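Local coordinates for serpin (Taeniopygia guttata, PDB 5HGC), which binds the steroid cortisol and, as a member of the serpin family, may act as an inhibitor of serine proteases, at residues A16-Q21 with R289-V294; I42-A47 with E79-L84. All coordinates share one frame; numbering follows the deposited sequence.

Contact 1: residues A16-Q21 with R289-V294; sequences ADFAFQ and RKMGIV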
ATOM      1  N   ALA A  16     -10.277   2.826   3.597  1.00 24.98           N
ATOM      2  CA  ALA A  16     -10.418   3.092   2.147  1.00 26.34           C
ATOM      3  C   ALA A  16     -10.427   4.556   1.840  1.00 25.24           C
ATOM      4  O   ALA A  16      -9.722   4.994   0.938  1.00 26.09           O
ATOM      5  CB  ALA A  16     -11.645   2.398   1.569  1.00 28.01           C
ATOM      6  N   ASP A  17     -11.163   5.342   2.628  1.00 28.32           N
ATOM      7  CA  ASP A  17     -11.113   6.830   2.497  1.00 27.83           C
ATOM      8  C   ASP A  17      -9.706   7.340   2.587  1.00 28.27           C
ATOM      9  O   ASP A  17      -9.267   8.104   1.732  1.00 34.27           O
ATOM     10  CB  ASP A  17     -11.973   7.529   3.547  1.00 32.25           C
ATOM     11  CG  ASP A  17     -13.481   7.281   3.363  1.00 37.90           C
ATOM     12  OD1 ASP A  17     -13.964   7.002   2.228  1.00 41.75           O
ATOM     13  OD2 ASP A  17     -14.210   7.399   4.370  1.00 41.35           O
ATOM     14  N   PHE A  18      -8.977   6.907   3.605  1.00 27.88           N
ATOM     15  CA  PHE A  18      -7.616   7.396   3.800  1.00 27.75           C
ATOM     16  C   PHE A  18      -6.790   7.008   2.567  1.00 28.19           C
ATOM     17  O   PHE A  18      -6.049   7.847   2.022  1.00 28.91           O
ATOM     18  CB  PHE A  18      -6.952   6.873   5.141  1.00 29.21           C
ATOM     19  CG  PHE A  18      -5.455   7.106   5.193  1.00 27.34           C
ATOM     20  CD1 PHE A  18      -4.941   8.393   5.433  1.00 27.76           C
ATOM     21  CD2 PHE A  18      -4.574   6.088   4.878  1.00 26.35           C
ATOM     22  CE1 PHE A  18      -3.566   8.644   5.383  1.00 29.22           C
ATOM     23  CE2 PHE A  18      -3.189   6.320   4.834  1.00 31.08           C
ATOM     24  CZ  PHE A  18      -2.676   7.604   5.090  1.00 32.08           C
ATOM     25  N   ALA A  19      -6.933   5.745   2.135  1.00 25.68           N
ATOM     26  CA  ALA A  19      -6.154   5.194   1.046  1.00 26.35           C
ATOM     27  C   ALA A  19      -6.301   6.074  -0.171  1.00 29.45           C
ATOM     28  O   ALA A  19      -5.285   6.428  -0.807  1.00 31.30           O
ATOM     29  CB  ALA A  19      -6.601   3.765   0.699  1.00 24.70           C
ATOM     30  N   PHE A  20      -7.546   6.429  -0.503  1.00 29.09           N
ATOM     31  CA  PHE A  20      -7.738   7.274  -1.673  1.00 33.93           C
ATOM     32  C   PHE A  20      -7.484   8.799  -1.530  1.00 37.11           C
ATOM     33  O   PHE A  20      -6.994   9.415  -2.501  1.00 33.10           O
ATOM     34  CB  PHE A  20      -9.013   6.879  -2.441  1.00 34.18           C
ATOM     35  CG  PHE A  20      -8.969   5.447  -2.904  1.00 33.92           C
ATOM     36  CD1 PHE A  20      -8.113   5.067  -3.941  1.00 31.88           C
ATOM     37  CD2 PHE A  20      -9.691   4.465  -2.233  1.00 32.33           C
ATOM     38  CE1 PHE A  20      -8.012   3.729  -4.321  1.00 34.36           C
ATOM     39  CE2 PHE A  20      -9.588   3.127  -2.608  1.00 33.16           C
ATOM     40  CZ  PHE A  20      -8.754   2.751  -3.652  1.00 31.40           C
ATOM     41  N   GLN A  21      -7.722   9.409  -0.354  1.00 35.75           N
ATOM     42  CA  GLN A  21      -7.238  10.812  -0.210  1.00 38.05           C
ATOM     43  C   GLN A  21      -5.746  10.886  -0.376  1.00 36.41           C
ATOM     44  O   GLN A  21      -5.225  11.819  -0.999  1.00 42.48           O
ATOM     45  CB  GLN A  21      -7.562  11.461   1.117  1.00 40.53           C
ATOM     46  CG  GLN A  21      -9.022  11.478   1.446  1.00 51.15           C
ATOM     47  CD  GLN A  21      -9.246  11.715   2.913  1.00 58.63           C
ATOM     48  OE1 GLN A  21      -8.493  12.500   3.547  1.00 59.14           O
ATOM     49  NE2 GLN A  21     -10.283  11.037   3.479  1.00 51.72           N
ATOM     50  N   ARG A 289       0.784  16.052   6.452  1.00 43.43           N
ATOM     51  CA  ARG A 289       0.511  17.435   6.912  1.00 47.38           C
ATOM     52  C   ARG A 289      -0.705  17.989   6.161  1.00 48.94           C
ATOM     53  O   ARG A 289      -1.696  18.415   6.795  1.00 47.00           O
ATOM     54  CB  ARG A 289       1.716  18.349   6.756  1.00 53.47           C
ATOM     55  CG  ARG A 289       2.640  18.411   7.955  1.00 65.84           C
ATOM     56  CD  ARG A 289       3.750  19.449   7.750  1.00 80.70           C
ATOM     57  NE  ARG A 289       4.763  19.040   6.751  1.00 87.90           N
ATOM     58  CZ  ARG A 289       5.961  18.491   7.021  1.00 85.95           C
ATOM     59  NH1 ARG A 289       6.789  18.162   6.012  1.00 66.94           N
ATOM     60  NH2 ARG A 289       6.343  18.267   8.288  1.00 77.01           N
ATOM     61  N   LYS A 290      -0.658  17.895   4.821  1.00 48.59           N
ATOM     62  CA  LYS A 290      -1.772  18.293   3.967  1.00 43.53           C
ATOM     63  C   LYS A 290      -3.028  17.532   4.330  1.00 42.14           C
ATOM     64  O   LYS A 290      -4.108  18.050   4.127  1.00 43.71           O
ATOM     65  CB  LYS A 290      -1.461  18.123   2.485  1.00 45.92           C
ATOM     66  CG  LYS A 290      -0.569  19.200   1.942  1.00 57.21           C
ATOM     67  CD  LYS A 290       0.213  18.742   0.717  1.00 71.13           C
ATOM     68  CE  LYS A 290       1.325  19.745   0.395  1.00 77.61           C
ATOM     69  NZ  LYS A 290       2.580  19.169  -0.190  1.00 78.33           N
ATOM     70  N   MET A 291      -2.932  16.318   4.870  1.00 39.63           N
ATOM     71  CA  MET A 291      -4.173  15.611   5.240  1.00 38.55           C
ATOM     72  C   MET A 291      -4.663  15.911   6.635  1.00 41.11           C
ATOM     73  O   MET A 291      -5.661  15.326   7.098  1.00 42.93           O
ATOM     74  CB  MET A 291      -4.050  14.136   5.016  1.00 37.07           C
ATOM     75  CG  MET A 291      -3.983  13.846   3.537  1.00 39.00           C
ATOM     76  SD  MET A 291      -3.560  12.131   3.311  1.00 42.47           S
ATOM     77  CE  MET A 291      -5.110  11.394   3.928  1.00 33.33           C
ATOM     78  N   GLY A 292      -3.966  16.839   7.289  1.00 43.03           N
ATOM     79  CA  GLY A 292      -4.358  17.326   8.602  1.00 45.92           C
ATOM     80  C   GLY A 292      -3.599  16.721   9.774  1.00 44.84           C
ATOM     81  O   GLY A 292      -4.048  16.851  10.924  1.00 45.51           O
ATOM     82  N   ILE A 293      -2.469  16.059   9.499  1.00 41.20           N
ATOM     83  CA  ILE A 293      -1.653  15.477  10.574  1.00 42.72           C
ATOM     84  C   ILE A 293      -0.440  16.385  10.695  1.00 44.27           C
ATOM     85  O   ILE A 293       0.484  16.320   9.863  1.00 44.15           O
ATOM     86  CB  ILE A 293      -1.216  14.017  10.316  1.00 43.21           C
ATOM     87  CG1 ILE A 293      -2.398  13.114   9.981  1.00 43.91           C
ATOM     88  CG2 ILE A 293      -0.538  13.460  11.557  1.00 47.55           C
ATOM     89  CD1 ILE A 293      -1.976  11.784   9.374  1.00 44.40           C
ATOM     90  N   VAL A 294      -0.443  17.222  11.741  1.00 44.77           N
ATOM     91  CA  VAL A 294       0.439  18.392  11.803  1.00 45.53           C
ATOM     92  C   VAL A 294       1.379  18.365  12.994  1.00 42.69           C
ATOM     93  O   VAL A 294       2.599  18.371  12.802  1.00 43.90           O
ATOM     94  CB  VAL A 294      -0.376  19.733  11.787  1.00 50.96           C
ATOM     95  CG1 VAL A 294       0.516  20.960  12.078  1.00 45.84           C
ATOM     96  CG2 VAL A 294      -1.128  19.892  10.456  1.00 52.14           C
TER

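Contact 2: residues I42-A47 with E79-L84; sequences ISTAFA and EGFHNL. Unlike the reference sequence in segment 42-47: Thr44 (reference Ala).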
ATOM      1  N   ILE A  42       0.714   2.309   5.715  1.00 23.86           N
ATOM      2  CA  ILE A  42       0.780   3.677   6.246  1.00 24.62           C
ATOM      3  C   ILE A  42      -0.226   3.808   7.349  1.00 24.89           C
ATOM      4  O   ILE A  42       0.107   4.278   8.433  1.00 24.90           O
ATOM      5  CB  ILE A  42       0.603   4.784   5.193  1.00 23.45           C
ATOM      6  CG1 ILE A  42       1.768   4.696   4.208  1.00 22.61           C
ATOM      7  CG2 ILE A  42       0.464   6.173   5.837  1.00 21.37           C
ATOM      8  CD1 ILE A  42       1.503   5.497   2.945  1.00 22.39           C
ATOM      9  N   SER A  43      -1.442   3.353   7.110  1.00 26.91           N
ATOM     10  CA  SER A  43      -2.466   3.579   8.115  1.00 27.79           C
ATOM     11  C   SER A  43      -2.031   2.930   9.402  1.00 28.40           C
ATOM     12  O   SER A  43      -2.227   3.492  10.460  1.00 28.11           O
ATOM     13  CB  SER A  43      -3.796   2.981   7.725  1.00 26.63           C
ATOM     14  OG  SER A  43      -4.419   3.805   6.812  1.00 28.26           O
ATOM     15  N   THR A  44      -1.452   1.743   9.292  1.00 28.39           N
ATOM     16  CA  THR A  44      -1.080   0.956  10.448  1.00 30.16           C
ATOM     17  C   THR A  44       0.089   1.614  11.207  1.00 29.42           C
ATOM     18  O   THR A  44       0.006   1.663  12.422  1.00 31.46           O
ATOM     19  CB  THR A  44      -0.768  -0.474  10.013  1.00 32.50           C
ATOM     20  OG1 THR A  44      -1.937  -1.028   9.399  1.00 37.85           O
ATOM     21  CG2 THR A  44      -0.413  -1.314  11.161  1.00 37.99           C
ATOM     22  N   ALA A  45       1.116   2.146  10.504  1.00 27.00           N
ATOM     23  CA  ALA A  45       2.279   2.760  11.148  1.00 26.85           C
ATOM     24  C   ALA A  45       1.800   3.951  11.986  1.00 31.44           C
ATOM     25  O   ALA A  45       2.170   4.058  13.163  1.00 33.94           O
ATOM     26  CB  ALA A  45       3.328   3.191  10.145  1.00 24.84           C
ATOM     27  N   PHE A  46       0.901   4.777  11.430  1.00 30.10           N
ATOM     28  CA  PHE A  46       0.370   5.937  12.157  1.00 28.05           C
ATOM     29  C   PHE A  46      -0.570   5.677  13.295  1.00 28.97           C
ATOM     30  O   PHE A  46      -0.520   6.396  14.292  1.00 29.42           O
ATOM     31  CB  PHE A  46      -0.157   7.017  11.208  1.00 28.62           C
ATOM     32  CG  PHE A  46       0.938   7.900  10.743  1.00 27.56           C
ATOM     33  CD1 PHE A  46       1.743   7.513   9.681  1.00 28.30           C
ATOM     34  CD2 PHE A  46       1.268   9.026  11.469  1.00 27.07           C
ATOM     35  CE1 PHE A  46       2.853   8.277   9.339  1.00 32.34           C
ATOM     36  CE2 PHE A  46       2.362   9.807  11.131  1.00 28.67           C
ATOM     37  CZ  PHE A  46       3.157   9.440  10.061  1.00 31.81           C
ATOM     38  N   ALA A  47      -1.395   4.644  13.179  1.00 27.62           N
ATOM     39  CA  ALA A  47      -2.307   4.301  14.253  1.00 28.84           C
ATOM     40  C   ALA A  47      -1.449   3.881  15.436  1.00 32.66           C
ATOM     41  O   ALA A  47      -1.702   4.260  16.572  1.00 30.62           O
ATOM     42  CB  ALA A  47      -3.221   3.168  13.835  1.00 28.86           C
ATOM     43  N   GLU A  79      -7.905  -2.258  18.152  1.00 30.99           N
ATOM     44  CA  GLU A  79      -8.355  -3.658  18.059  1.00 35.53           C
ATOM     45  C   GLU A  79      -8.440  -4.060  16.605  1.00 36.09           C
ATOM     46  O   GLU A  79      -7.975  -5.158  16.225  1.00 34.23           O
ATOM     47  CB  GLU A  79      -9.726  -3.820  18.664  1.00 41.66           C
ATOM     48  CG  GLU A  79      -9.708  -4.528  19.991  1.00 62.54           C
ATOM     49  CD  GLU A  79     -10.823  -4.048  20.906  1.00 77.30           C
ATOM     50  OE1 GLU A  79     -11.937  -3.707  20.412  1.00 80.09           O
ATOM     51  OE2 GLU A  79     -10.568  -4.011  22.133  1.00 83.76           O
ATOM     52  N   GLY A  80      -9.026  -3.134  15.817  1.00 32.59           N
ATOM     53  CA  GLY A  80      -9.200  -3.231  14.387  1.00 29.57           C
ATOM     54  C   GLY A  80      -7.884  -3.491  13.698  1.00 32.17           C
ATOM     55  O   GLY A  80      -7.760  -4.489  12.928  1.00 31.79           O
ATOM     56  N   PHE A  81      -6.893  -2.619  13.976  1.00 28.43           N
ATOM     57  CA  PHE A  81      -5.625  -2.732  13.299  1.00 27.80           C
ATOM     58  C   PHE A  81      -4.869  -3.942  13.803  1.00 27.98           C
ATOM     59  O   PHE A  81      -4.173  -4.574  13.024  1.00 26.05           O
ATOM     60  CB  PHE A  81      -4.776  -1.491  13.473  1.00 27.62           C
ATOM     61  CG  PHE A  81      -5.167  -0.373  12.590  1.00 27.33           C
ATOM     62  CD1 PHE A  81      -4.955  -0.457  11.182  1.00 27.72           C
ATOM     63  CD2 PHE A  81      -5.744   0.806  13.138  1.00 26.79           C
ATOM     64  CE1 PHE A  81      -5.355   0.605  10.351  1.00 26.17           C
ATOM     65  CE2 PHE A  81      -6.122   1.870  12.300  1.00 24.64           C
ATOM     66  CZ  PHE A  81      -5.917   1.773  10.913  1.00 24.41           C
ATOM     67  N   HIS A  82      -5.000  -4.297  15.085  1.00 26.14           N
ATOM     68  CA  HIS A  82      -4.346  -5.547  15.479  1.00 26.26           C
ATOM     69  C   HIS A  82      -4.930  -6.764  14.688  1.00 25.68           C
ATOM     70  O   HIS A  82      -4.244  -7.745  14.280  1.00 24.29           O
ATOM     71  CB  HIS A  82      -4.458  -5.803  16.984  1.00 24.99           C
ATOM     72  CG  HIS A  82      -3.984  -7.165  17.356  1.00 26.13           C
ATOM     73  ND1 HIS A  82      -2.650  -7.522  17.304  1.00 29.14           N
ATOM     74  CD2 HIS A  82      -4.659  -8.296  17.652  1.00 28.10           C
ATOM     75  CE1 HIS A  82      -2.522  -8.807  17.584  1.00 28.60           C
ATOM     76  NE2 HIS A  82      -3.722  -9.296  17.821  1.00 29.87           N
ATOM     77  N   ASN A  83      -6.234  -6.730  14.510  1.00 26.56           N
ATOM     78  CA  ASN A  83      -6.887  -7.844  13.852  1.00 27.26           C
ATOM     79  C   ASN A  83      -6.464  -7.859  12.382  1.00 26.01           C
ATOM     80  O   ASN A  83      -6.133  -8.923  11.830  1.00 27.40           O
ATOM     81  CB  ASN A  83      -8.393  -7.731  14.061  1.00 27.19           C
ATOM     82  CG  ASN A  83      -9.196  -8.846  13.409  1.00 27.21           C
ATOM     83  OD1 ASN A  83     -10.297  -8.571  13.026  1.00 28.20           O
ATOM     84  ND2 ASN A  83      -8.677 -10.083  13.304  1.00 24.90           N
ATOM     85  N   LEU A  84      -6.414  -6.676  11.784  1.00 24.33           N
ATOM     86  CA  LEU A  84      -5.940  -6.539  10.429  1.00 24.93           C
ATOM     87  C   LEU A  84      -4.513  -7.039  10.230  1.00 26.26           C
ATOM     88  O   LEU A  84      -4.292  -7.872   9.344  1.00 27.86           O
ATOM     89  CB  LEU A  84      -6.103  -5.084  10.004  1.00 26.90           C
ATOM     90  CG  LEU A  84      -5.772  -4.613   8.602  1.00 26.02           C
ATOM     91  CD1 LEU A  84      -6.535  -5.445   7.547  1.00 24.79           C
ATOM     92  CD2 LEU A  84      -6.212  -3.164   8.620  1.00 25.30           C
TER

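Contact 1: residues A16-Q21 with R289-V294
A single methyl group, CE of Met291, touches both Phe18 and Gln21 and makes all the nearest approaches here. Met291 CE lies 3.4 Å from Phe18 CD1, which is close for two carbons. Phe18 CE1 is almost as near to Met291 CE, at 3.5 Å. The sulfur follows behind the methyl, with Met291 SD 4.1 Å from Phe18 CE1. This is a Met-aromatic contact of oblique kind. Met291 SD sits 5.1 Å from the centroid of the Phe18 ring, 57° off the ring normal. The two side chains cross at about a right angle.

The torsions explain the meeting. Phe18 swings its ring out from the helix with CG anti to its backbone N (chi1 167°). The ring end therefore comes nearer to Met291 than its CB direction alone would suggest. Met291 is extended as far as SD, then bends at chi3 (69°) to set the methyl against the ring.

Met291 stands where helix 285-290 ends. Gly292 follows it in a Schellman motif, with its N bonded to Arg289 O at 2.8 Å. Its positive phi turns the chain out of the helix. The contact thus joins the end of this helix to helix 12-29 of the serpin fold.

Gln21 lies one helical turn after Phe18 and also touches this methyl. Its CB is 3.7 Å from Met291 CE, and its OE1 is 3.6 Å from the same carbon. The amide oxygen meets a methyl here, so this is plain van der Waals contact. Met291 also packs on Phe22 and Glu25 of helix 12-29. Ala16, two residues before Phe18, touches the bound cortisol, but the Phe18 side chain stays about 11 Å from that ligand.

Contact 2: residues I42-A47 with E79-L84
Phe81 holds CG anti to its carbonyl carbon (chi1 -79°), which directs the ring at Ser43, Thr44 and Ala47. Thr44 turns OG1 the same way relative to its own backbone (chi1 -60°), which puts that hydroxyl beside the ring. Ala47 meets the CD2-CE2 side, while Thr44 and Ser43 share the CD1-CE1 side, always obliquely. Ala47 CB comes closest, at 3.5 Å from Phe81 CD2, and is as near to CE2. Thr44 OG1 is 3.6 Å from Phe81 CD1. These two side chains slide past each other in opposite directions. Ser43 CB lies farther along, 3.9 Å from Phe81 CE1.

The segments belong to helices 39-52 and 74-89. Their axes approach to 10.6 Å and run 132° apart, closer to antiparallel than parallel. One aromatic side chain, Phe81, reaches across and makes all the contacts to small residues on the facing helix. This is a buried helix-helix packing within the serpin fold. Leu11, Asn15 and Tyr123 also pack on Phe81.

Thr44 OG1 is hydrogen-bonded to Val40 O in its own helix. The hydroxyl can therefore lie beside the buried ring with its polar need met, and shape and apolar burial, rather than directional bonds, join the two segments.

Overall arrangement
Helix 39-52 brings the two contacts together. Phe18 of contact 1 also packs on it, with Phe18 CZ 3.5 Å from Ile42 CG2. Helix 12-29 likewise serves both, since its Asn15 touches Phe81 and Leu84 of contact 2. The centres lie about 15 Å apart. All touching residues of contact 2 are buried. Contact 1 is only partly so, because Phe18 is buried while Gln21 and Met291 are partly exposed. Both contacts include a phenylalanine, but contact 1 centres on Met291 and contact 2 on Phe81. In contact 1 a methionine thioether from a helix end reaches the ring. In contact 2 a phenylalanine of one helix packs on short side chains of another.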